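Local coordinates for protein beta-glucosidase (Saccharopolyspora erythraea D, PDB 5M6G) that probably hydrolyses terminal, non-reducing beta-D-glucosyl residues and releases beta-D-glucose, as a two-domain glycosyl hydrolase of family 3, at residues A[567-570]-A[571-575]. Residues are numbered along the deposited sequence; the frame is centred on the assembly and turned at random.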
ATOM      1  N   GLN A 567       1.332 -20.643  -2.825  1.00 14.76           N
ATOM      2  CA  GLN A 567       0.922 -21.941  -2.300  1.00 16.17           C
ATOM      3  C   GLN A 567      -0.238 -21.831  -1.304  1.00 16.91           C
ATOM      4  O   GLN A 567      -0.953 -22.819  -1.088  1.00 13.90           O
ATOM      5  CB  GLN A 567       2.132 -22.644  -1.671  1.00 20.66           C
ATOM      6  CG  GLN A 567       2.679 -21.983  -0.420  1.00 26.65           C
ATOM      7  CD  GLN A 567       3.730 -20.875  -0.655  1.00 28.40           C
ATOM      8  OE1 GLN A 567       3.797 -20.252  -1.720  1.00 19.05           O
ATOM      9  NE2 GLN A 567       4.560 -20.637   0.366  1.00 31.63           N
ATOM     10  N   GLY A 568      -0.468 -20.651  -0.716  1.00 15.83           N
ATOM     11  CA  GLY A 568      -1.629 -20.497   0.152  1.00 14.11           C
ATOM     12  C   GLY A 568      -2.955 -20.650  -0.573  1.00 14.52           C
ATOM     13  O   GLY A 568      -3.967 -20.992   0.053  1.00 16.36           O
ATOM     14  N   VAL A 569      -2.973 -20.416  -1.885  1.00 13.09           N
ATOM     15  CA  VAL A 569      -4.179 -20.653  -2.668  1.00 12.32           C
ATOM     16  C   VAL A 569      -4.485 -22.141  -2.727  1.00 16.06           C
ATOM     17  O   VAL A 569      -5.628 -22.565  -2.510  1.00 14.62           O
ATOM     18  CB  VAL A 569      -4.033 -20.053  -4.076  1.00 11.77           C
ATOM     19  CG1 VAL A 569      -5.294 -20.327  -4.885  1.00 11.52           C
ATOM     20  CG2 VAL A 569      -3.771 -18.546  -3.974  1.00 14.36           C
ATOM     21  N   ALA A 570      -3.467 -22.955  -3.033  1.00 13.39           N
ATOM     22  CA  ALA A 570      -3.658 -24.401  -3.054  1.00 13.90           C
ATOM     23  C   ALA A 570      -4.051 -24.928  -1.688  1.00 13.24           C
ATOM     24  O   ALA A 570      -4.798 -25.905  -1.598  1.00 15.94           O
ATOM     25  CB  ALA A 570      -2.387 -25.104  -3.534  1.00 16.34           C
ATOM     26  N   ASP A 571      -3.545 -24.310  -0.613  1.00 13.74           N
ATOM     27  CA  ASP A 571      -3.945 -24.718   0.731  1.00 15.29           C
ATOM     28  C   ASP A 571      -5.462 -24.729   0.875  1.00 19.79           C
ATOM     29  O   ASP A 571      -6.034 -25.647   1.481  1.00 16.95           O
ATOM     30  CB  ASP A 571      -3.328 -23.789   1.772  1.00 18.11           C
ATOM     31  CG  ASP A 571      -1.828 -23.975   1.907  1.00 21.81           C
ATOM     32  OD1 ASP A 571      -1.301 -24.994   1.414  1.00 22.85           O
ATOM     33  OD2 ASP A 571      -1.179 -23.092   2.506  1.00 20.69           O
ATOM     34  N   VAL A 572      -6.132 -23.724   0.311  1.00 14.13           N
ATOM     35  CA  VAL A 572      -7.587 -23.651   0.403  1.00 14.69           C
ATOM     36  C   VAL A 572      -8.241 -24.599  -0.598  1.00 14.71           C
ATOM     37  O   VAL A 572      -9.171 -25.338  -0.254  1.00 16.99           O
ATOM     38  CB  VAL A 572      -8.045 -22.195   0.201  1.00 12.90           C
ATOM     39  CG1 VAL A 572      -9.559 -22.099   0.168  1.00 14.45           C
ATOM     40  CG2 VAL A 572      -7.469 -21.313   1.306  1.00 18.98           C
ATOM     41  N   LEU A 573      -7.754 -24.597  -1.845  1.00 11.97           N
ATOM     42  CA  LEU A 573      -8.312 -25.454  -2.890  1.00 15.33           C
ATOM     43  C   LEU A 573      -8.344 -26.923  -2.477  1.00 19.09           C
ATOM     44  O   LEU A 573      -9.273 -27.656  -2.841  1.00 14.94           O
ATOM     45  CB  LEU A 573      -7.513 -25.291  -4.189  1.00 16.49           C
ATOM     46  CG  LEU A 573      -7.707 -24.007  -5.018  1.00 16.73           C
ATOM     47  CD1 LEU A 573      -6.700 -23.957  -6.149  1.00 13.73           C
ATOM     48  CD2 LEU A 573      -9.143 -23.898  -5.564  1.00 14.39           C
ATOM     49  N   PHE A 574      -7.342 -27.372  -1.722  1.00 17.34           N
ATOM     50  CA  PHE A 574      -7.215 -28.780  -1.351  1.00 19.57           C
ATOM     51  C   PHE A 574      -7.630 -29.052   0.090  1.00 20.93           C
ATOM     52  O   PHE A 574      -7.389 -30.152   0.597  1.00 23.36           O
ATOM     53  CB  PHE A 574      -5.783 -29.263  -1.604  1.00 16.73           C
ATOM     54  CG  PHE A 574      -5.473 -29.416  -3.063  1.00 15.92           C
ATOM     55  CD1 PHE A 574      -5.047 -28.336  -3.810  1.00 14.92           C
ATOM     56  CD2 PHE A 574      -5.685 -30.626  -3.705  1.00 18.21           C
ATOM     57  CE1 PHE A 574      -4.796 -28.460  -5.162  1.00 13.18           C
ATOM     58  CE2 PHE A 574      -5.436 -30.762  -5.053  1.00 17.93           C
ATOM     59  CZ  PHE A 574      -4.993 -29.677  -5.788  1.00 19.51           C
ATOM     60  N   GLY A 575      -8.237 -28.074   0.757  1.00 20.63           N
ATOM     61  CA  GLY A 575      -8.815 -28.280   2.068  1.00 21.57           C
ATOM     62  C   GLY A 575      -7.847 -28.300   3.226  1.00 20.96           C
ATOM     63  O   GLY A 575      -8.257 -28.656   4.336  1.00 22.97           O
TER
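Asp571 N, Leu573 N and Phe574 N bond to the carbonyls of Gln567, Val569 and Ala570, the i to i+4 pattern of an alpha-helix, here the short helix 567-573 in the C-terminal domain of a family 3 glycosyl hydrolase. Leu573 N to Val569 O, 3.0 Å, is the straightest at 172°. At the middle the winding is less regular: Val572 N makes two weak bonds, to Gly568 O and to Val569 O. The helix stops at Phe574, the first residue with non-helical phi/psi, and Gly575 N, at positive phi, bonds to Val572 O. Val569 and Leu573, one turn apart, run alongside each other, Val569 CG1 to Leu573 CD1 4.1 Å, and both reach strand 555-560. Asp571 folds back over the preceding turn: CG sits beside its own backbone N (chi1 -71°), bringing OD2 to 3.5 Å from Gly568 CA. The same OD2 forms salt bridges with Arg406 and Arg410 of helix 399-412, tying the two helices together. An asparagine here would probably leave both arginines without their buried counter-charge. The Phe574 side chain packs against Ile469 and Ala472 of helix 465-472. Ala570 CB is 4.2 Å from Phe574 CD1; Ala570 O sits at the ring edge, in its plane, 3.3 Å from Phe574 CD1.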